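Local atomic coordinates of ABC transporter substrate binding protein (Ribose) (Agrobacterium vitis S4, PDB entry 4WT7), a protein that probably serves as the substrate-binding component of an ABC sugar transporter, and holds the sugar alcohol D-allitol between its two lobes. Residues 167-170 with 171-175; 97-100 with 101-105; 274-277 with 278-282. All blocks are in the same frame, centred on the assembly; numbering follows the deposited sequence.

Interaction 1: residues 167-170 with 171-175. With X9X (D-allitol), chain C.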
# COMPACT_ATOMS: atom_id res chain seq x y z
N CYS A 167 0.33 2.24 -5.52
CA CYS A 167 -0.54 3.42 -5.54
C CYS A 167 -0.77 3.98 -6.95
O CYS A 167 -1.88 4.43 -7.27
CB CYS A 167 0.02 4.51 -4.64
SG CYS A 167 0.50 3.91 -3.02
N ALA A 168 0.29 4.01 -7.76
CA ALA A 168 0.15 4.46 -9.14
C ALA A 168 -0.87 3.59 -9.84
O ALA A 168 -1.75 4.05 -10.56
CB ALA A 168 1.49 4.37 -9.88
N ILE A 169 -0.75 2.28 -9.64
CA ILE A 169 -1.67 1.38 -10.34
C ILE A 169 -3.10 1.61 -9.86
O ILE A 169 -4.05 1.61 -10.66
CB ILE A 169 -1.24 -0.11 -10.17
CG1 ILE A 169 0.17 -0.32 -10.75
CG2 ILE A 169 -2.26 -1.08 -10.80
CD1 ILE A 169 0.74 -1.76 -10.37
N ARG A 170 -3.27 1.79 -8.55
CA ARG A 170 -4.61 1.97 -8.02
C ARG A 170 -5.21 3.25 -8.59
O ARG A 170 -6.38 3.27 -8.98
CB ARG A 170 -4.59 2.02 -6.48
CG ARG A 170 -4.33 0.66 -5.81
CD ARG A 170 -3.77 0.79 -4.41
NE ARG A 170 -3.06 -0.42 -4.01
CZ ARG A 170 -2.31 -0.53 -2.90
NH1 ARG A 170 -2.18 0.47 -2.05
NH2 ARG A 170 -1.68 -1.64 -2.68
N TYR A 171 -4.41 4.32 -8.67
CA TYR A 171 -4.91 5.57 -9.20
C TYR A 171 -5.27 5.41 -10.68
O TYR A 171 -6.37 5.80 -11.10
CB TYR A 171 -3.91 6.70 -8.99
CG TYR A 171 -4.36 7.97 -9.64
CD1 TYR A 171 -5.38 8.74 -9.09
CD2 TYR A 171 -3.81 8.38 -10.84
CE1 TYR A 171 -5.79 9.91 -9.71
CE2 TYR A 171 -4.22 9.56 -11.46
CZ TYR A 171 -5.21 10.32 -10.88
OH TYR A 171 -5.62 11.48 -11.52
N ASP A 172 -4.36 4.83 -11.45
CA ASP A 172 -4.61 4.60 -12.87
C ASP A 172 -5.92 3.85 -13.11
O ASP A 172 -6.68 4.12 -14.05
CB ASP A 172 -3.44 3.81 -13.50
CG ASP A 172 -2.23 4.67 -13.71
OD1 ASP A 172 -2.32 5.91 -13.53
OD2 ASP A 172 -1.16 4.14 -14.04
N GLN A 173 -6.22 2.90 -12.23
CA GLN A 173 -7.43 2.12 -12.40
C GLN A 173 -8.68 2.94 -12.09
O GLN A 173 -9.71 2.76 -12.72
CB GLN A 173 -7.36 0.86 -11.57
CG GLN A 173 -6.31 -0.10 -12.08
CD GLN A 173 -6.60 -0.56 -13.52
OE1 GLN A 173 -6.14 0.04 -14.50
NE2 GLN A 173 -7.39 -1.61 -13.62
N LEU A 174 -8.58 3.83 -11.10
CA LEU A 174 -9.67 4.73 -10.80
C LEU A 174 -9.92 5.58 -12.03
O LEU A 174 -11.05 5.73 -12.51
CB LEU A 174 -9.30 5.62 -9.62
CG LEU A 174 -10.31 6.73 -9.34
CD1 LEU A 174 -11.59 6.13 -8.74
CD2 LEU A 174 -9.68 7.75 -8.43
N VAL A 175 -8.84 6.15 -12.55
CA VAL A 175 -8.99 7.04 -13.69
C VAL A 175 -9.69 6.23 -14.79
O VAL A 175 -10.63 6.70 -15.45
CB VAL A 175 -7.66 7.57 -14.19
CG1 VAL A 175 -7.84 8.16 -15.55
CG2 VAL A 175 -7.08 8.57 -13.21
OAA X9X C . 3.12 4.09 -0.07
CAG X9X C . 2.07 4.25 0.81
CAI X9X C . 1.17 3.09 1.07
OAC X9X C . 0.35 2.79 -0.03
CAK X9X C . 1.94 1.92 1.60
OAE X9X C . 2.66 2.40 2.67
CAL X9X C . 1.02 0.83 2.16
OAF X9X C . 0.17 1.34 3.13
CAJ X9X C . 0.25 -0.00 1.15
OAD X9X C . -0.90 0.60 0.68
CAH X9X C . 1.07 -0.55 -0.01
OAB X9X C . 0.61 -1.77 -0.55
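Cys-167 and Arg-170 accept backbone hydrogen bonds at their carbonyls from the N of Tyr-171 and of Leu-174 one turn on, near the start of helix 165-178, which forms a beta-alpha-beta unit with strands 153-158 and 184-186. The turn is regular: the N of Asp-172 lies 2.9 Å from the O of Ala-168. Arg-170 carries this framework into the sugar pocket. Its CB leaves the backbone beside the peptide to Tyr-171, and CG stands anti to the carbonyl carbon (chi1 -72°), which sends the chain back along the helix toward its N-terminal end. From CG to NE the chain is extended, and it runs past Trp-223 and Ile-137. NE binds the side-chain oxygen of Asn-134, and NH1 also donates to the carbonyl of Ala-225, so the guanidinium is fixed by protein oxygens in addition to the ligand. Of the ligand hydroxyls, OAD sits at the guanidinium edge in its plane, 3.0 Å from NH1, while NH2 reaches OAB at 3.1 Å; both hydrogen bonds are nearly straight, with N-H...O angles of 161°. A flat group with several donors on its rim suits this place, because it can grip two hydroxyls of a polyol at once. Cys-167, small enough for a buried spot facing the ligand, brings its SG to 3.2 Å from OAC. Asp-172 doubles back over the carbonyl of Ala-168 and uses OD1 to bind Tyr-162, whereas Tyr-171 leads away and bonds Glu-190 through its hydroxyl. CG of Gln-173, placed by chi1 (-67°), comes within 3.2 Å of the O of Ile-169; the bend at chi2 then carries NE2 away to the carbonyl of Trp-135. One face of the Tyr-171 ring bears CG2 of Val-175, 3.4 Å above the plane and offset toward the rim.

Interaction 2: residues 97-100 with 101-105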
# COMPACT_ATOMS: atom_id res chain seq x y z
N GLY A 97 8.60 2.45 -0.99
CA GLY A 97 9.47 3.52 -1.39
C GLY A 97 9.08 4.00 -2.77
O GLY A 97 8.42 3.27 -3.55
N THR A 98 9.48 5.24 -3.06
CA THR A 98 9.25 5.84 -4.35
C THR A 98 10.25 5.26 -5.34
O THR A 98 11.46 5.36 -5.09
CB THR A 98 9.50 7.34 -4.28
OG1 THR A 98 8.63 7.93 -3.32
CG2 THR A 98 9.27 7.94 -5.62
N LEU A 99 9.76 4.73 -6.45
CA LEU A 99 10.57 3.98 -7.38
C LEU A 99 11.77 4.78 -7.87
O LEU A 99 12.88 4.26 -7.84
CB LEU A 99 9.73 3.49 -8.56
CG LEU A 99 10.53 2.71 -9.60
CD1 LEU A 99 11.12 1.43 -9.00
CD2 LEU A 99 9.68 2.37 -10.80
N THR A 100 11.57 6.03 -8.28
CA THR A 100 12.72 6.81 -8.74
C THR A 100 13.76 7.05 -7.65
O THR A 100 14.93 7.18 -7.96
CB THR A 100 12.34 8.18 -9.36
OG1 THR A 100 11.64 8.98 -8.39
CG2 THR A 100 11.48 7.98 -10.56
N VAL A 101 13.37 7.06 -6.38
CA VAL A 101 14.34 7.26 -5.31
C VAL A 101 15.25 6.06 -5.13
O VAL A 101 16.46 6.19 -4.96
CB VAL A 101 13.67 7.50 -3.95
CG1 VAL A 101 14.70 7.55 -2.83
CG2 VAL A 101 12.89 8.80 -3.99
N ILE A 102 14.65 4.89 -5.09
CA ILE A 102 15.41 3.71 -4.76
C ILE A 102 16.04 3.02 -6.00
O ILE A 102 17.03 2.35 -5.87
CB ILE A 102 14.59 2.74 -4.01
CG1 ILE A 102 13.26 2.49 -4.71
CG2 ILE A 102 14.32 3.33 -2.65
CD1 ILE A 102 12.39 1.47 -3.99
N ASP A 103 15.45 3.20 -7.17
CA ASP A 103 15.88 2.41 -8.33
C ASP A 103 17.39 2.44 -8.59
O ASP A 103 18.00 1.42 -8.91
CB ASP A 103 15.10 2.83 -9.56
CG ASP A 103 14.47 1.67 -10.29
OD1 ASP A 103 14.50 0.53 -9.77
OD2 ASP A 103 13.92 1.91 -11.38
N PRO A 104 18.02 3.62 -8.47
CA PRO A 104 19.47 3.59 -8.72
C PRO A 104 20.23 2.67 -7.76
O PRO A 104 21.29 2.09 -8.08
CB PRO A 104 19.90 5.05 -8.49
CG PRO A 104 18.66 5.85 -8.97
CD PRO A 104 17.48 5.00 -8.49
N TRP A 105 19.66 2.49 -6.57
CA TRP A 105 20.36 1.73 -5.56
C TRP A 105 20.06 0.26 -5.70
O TRP A 105 20.92 -0.57 -5.45
CB TRP A 105 20.06 2.29 -4.18
CG TRP A 105 20.50 3.68 -4.22
CD1 TRP A 105 19.72 4.80 -4.23
CD2 TRP A 105 21.85 4.12 -4.40
NE1 TRP A 105 20.52 5.93 -4.35
CE2 TRP A 105 21.83 5.53 -4.47
CE3 TRP A 105 23.07 3.45 -4.52
CZ2 TRP A 105 22.99 6.28 -4.62
CZ3 TRP A 105 24.22 4.20 -4.67
CH2 TRP A 105 24.17 5.61 -4.73
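Leu-99 and Asp-103, one turn apart at the start of helix 99-111, set their side chains across each other at a slant. The leucine chain leaves with CG anti to the backbone N (chi1 179°), which brings its branched end up to the aspartate; CD1 lies 3.6 Å from OD1 and as close to the carboxylate carbon CG of Asp-103, so a methyl lies against the carboxylate. The polar end of Asp-103 has a better partner in Ser-123, whose hydroxyl is hydrogen-bonded to OD1. Thr-98 and Val-101 cross likewise nearer the helix start, with the valine CG2 3.7 Å from CB of the threonine. Although Thr-98 stands at the N-cap, it is the carbonyl oxygen, not the side chain, that serves the first turn: it accepts the N of Ile-102 at 3.2 Å and, weakly, that of Val-101. The aliphatic chain of Ile-102 packs against this oxygen: its CG1, tucked between the backbone N and the carbonyl carbon (chi1 50°), lies 3.4 Å from the O of Thr-98. Just before, Gly-97 has a positive phi of 110° with an extended psi, a conformation in which a beta carbon would press on the preceding carbonyl oxygen; glycine is the natural occupant. The helix bends at Pro-104, which has no N-H to offer Thr-100; instead its CD lies 3.4 Å from that carbonyl oxygen. The N of Trp-105 bonds to the O of Ile-102, three residues back, at 2.7 Å, so the kink covers 104 and 105. In the fold, this helix links strand 91-95 to strand 116-119 in a beta-alpha-beta unit. Val-101, Ile-102 and Trp-105 turn their side chains to helix 74-87, while Leu-99 and Ile-102 also rest on Val-121, in the loop after strand 116-119.

Interaction 3: residues 274-277 with 278-282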
# COMPACT_ATOMS: atom_id res chain seq x y z
N GLN A 274 -2.83 -8.28 2.57
CA GLN A 274 -2.26 -9.28 3.47
C GLN A 274 -0.75 -9.04 3.60
O GLN A 274 0.07 -9.76 3.02
CB GLN A 274 -2.52 -10.67 2.92
CG GLN A 274 -3.99 -10.96 2.71
CD GLN A 274 -4.29 -12.45 2.49
OE1 GLN A 274 -4.29 -13.24 3.44
NE2 GLN A 274 -4.59 -12.84 1.24
N PRO A 275 -0.38 -7.99 4.34
CA PRO A 275 1.03 -7.60 4.44
C PRO A 275 1.90 -8.65 5.13
O PRO A 275 3.03 -8.90 4.71
CB PRO A 275 0.97 -6.28 5.22
CG PRO A 275 -0.44 -6.28 5.88
CD PRO A 275 -1.28 -6.95 4.87
N ALA A 276 1.42 -9.29 6.17
CA ALA A 276 2.26 -10.33 6.76
C ALA A 276 2.52 -11.44 5.71
O ALA A 276 3.66 -11.90 5.55
CB ALA A 276 1.66 -10.86 8.04
N GLU A 277 1.48 -11.84 4.97
CA GLU A 277 1.68 -12.82 3.90
C GLU A 277 2.65 -12.34 2.84
O GLU A 277 3.50 -13.08 2.39
CB GLU A 277 0.37 -13.24 3.23
CG GLU A 277 -0.51 -14.12 4.09
CD GLU A 277 0.14 -15.44 4.44
OE1 GLU A 277 0.96 -15.94 3.63
OE2 GLU A 277 -0.14 -15.96 5.56
N LEU A 278 2.53 -11.08 2.41
CA LEU A 278 3.45 -10.54 1.43
C LEU A 278 4.90 -10.63 1.90
O LEU A 278 5.78 -11.02 1.14
CB LEU A 278 3.11 -9.09 1.10
CG LEU A 278 1.97 -9.01 0.10
CD1 LEU A 278 1.22 -7.68 0.26
CD2 LEU A 278 2.48 -9.22 -1.32
N GLY A 279 5.15 -10.24 3.14
CA GLY A 279 6.49 -10.33 3.70
C GLY A 279 7.03 -11.75 3.74
O GLY A 279 8.19 -12.00 3.37
N ARG A 280 6.22 -12.70 4.19
CA ARG A 280 6.64 -14.10 4.18
C ARG A 280 6.89 -14.61 2.78
O ARG A 280 7.87 -15.31 2.53
CB ARG A 280 5.62 -15.00 4.90
CG ARG A 280 5.80 -14.98 6.39
CD ARG A 280 4.94 -16.04 7.08
NE ARG A 280 3.51 -15.77 6.92
CZ ARG A 280 2.81 -14.88 7.62
NH1 ARG A 280 3.40 -14.12 8.55
NH2 ARG A 280 1.51 -14.73 7.39
N GLN A 281 6.04 -14.24 1.85
CA GLN A 281 6.26 -14.65 0.48
C GLN A 281 7.60 -14.17 -0.04
O GLN A 281 8.36 -14.93 -0.67
CB GLN A 281 5.18 -14.11 -0.42
CG GLN A 281 5.11 -14.92 -1.69
CD GLN A 281 4.19 -14.31 -2.69
OE1 GLN A 281 3.19 -14.92 -3.09
NE2 GLN A 281 4.51 -13.08 -3.13
N ALA A 282 7.91 -12.89 0.22
CA ALA A 282 9.17 -12.34 -0.27
C ALA A 282 10.33 -13.22 0.20
O ALA A 282 11.17 -13.62 -0.60
CB ALA A 282 9.36 -10.89 0.19
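OE2 of Glu-277 accepts a hydrogen bond from NH2 of Arg-280 at 2.8 Å, and opposite charges make the pair a salt bridge. The bond is fairly straight (163°) but engages the two groups differently: OE2 lies in the guanidinium plane, at its edge, while the nitrogen comes from above the carboxylate, and the two planes stand 79° apart. A bend at chi3 (-65°) curls the arginine back over the preceding turn. Its guanidinium lies with one face over the O of Ala-276, 3.7 Å from the plane and above its centre, and its NH1 is 3.7 Å from CB of Ala-276. That carbonyl oxygen also takes the backbone N of Arg-280 at 3.0 Å. The small methyl of Ala-276 leaves room for the arginine to lie this close. In this two-lobed periplasmic binding protein fold, the chain leaves strand 267-272 in the mixed sheet of one lobe and enters helix 275-290, which packs in the other, against helix 45-60 and strand 129-131. Pro-275 suits a first turn, where an N-H is not needed for the helix bonding, and it packs on Phe-45 and Phe-46. Leu-278, buried, also reaches Phe-46, and its CD1 lies 3.6 Å from the O of Gln-274. Gln-281 extends away to Ser-130, its NE2 bonding the serine hydroxyl.

Along the chain come interaction 2, then interaction 1, then interaction 3, each in the opening turns of its own helix. Their centres lie 19 to 22 Å apart, and none touches another; the nearest atoms of interactions 1 and 3 are about 7 Å apart. Helices 99-111 and 275-290 belong with the parallel sheet that includes strands 91-95 and 129-131, and helix 165-178 with the mixed sheet of the second lobe. D-allitol lies between: Cys-167 and Arg-170 of interaction 1 meet it directly, while the CA of Gly-97 and the side chain of Leu-278 stay about 7 and 6 Å from its nearest atoms. Such a two-lobed cleft is that of periplasmic binding proteins, which typically close over their ligand.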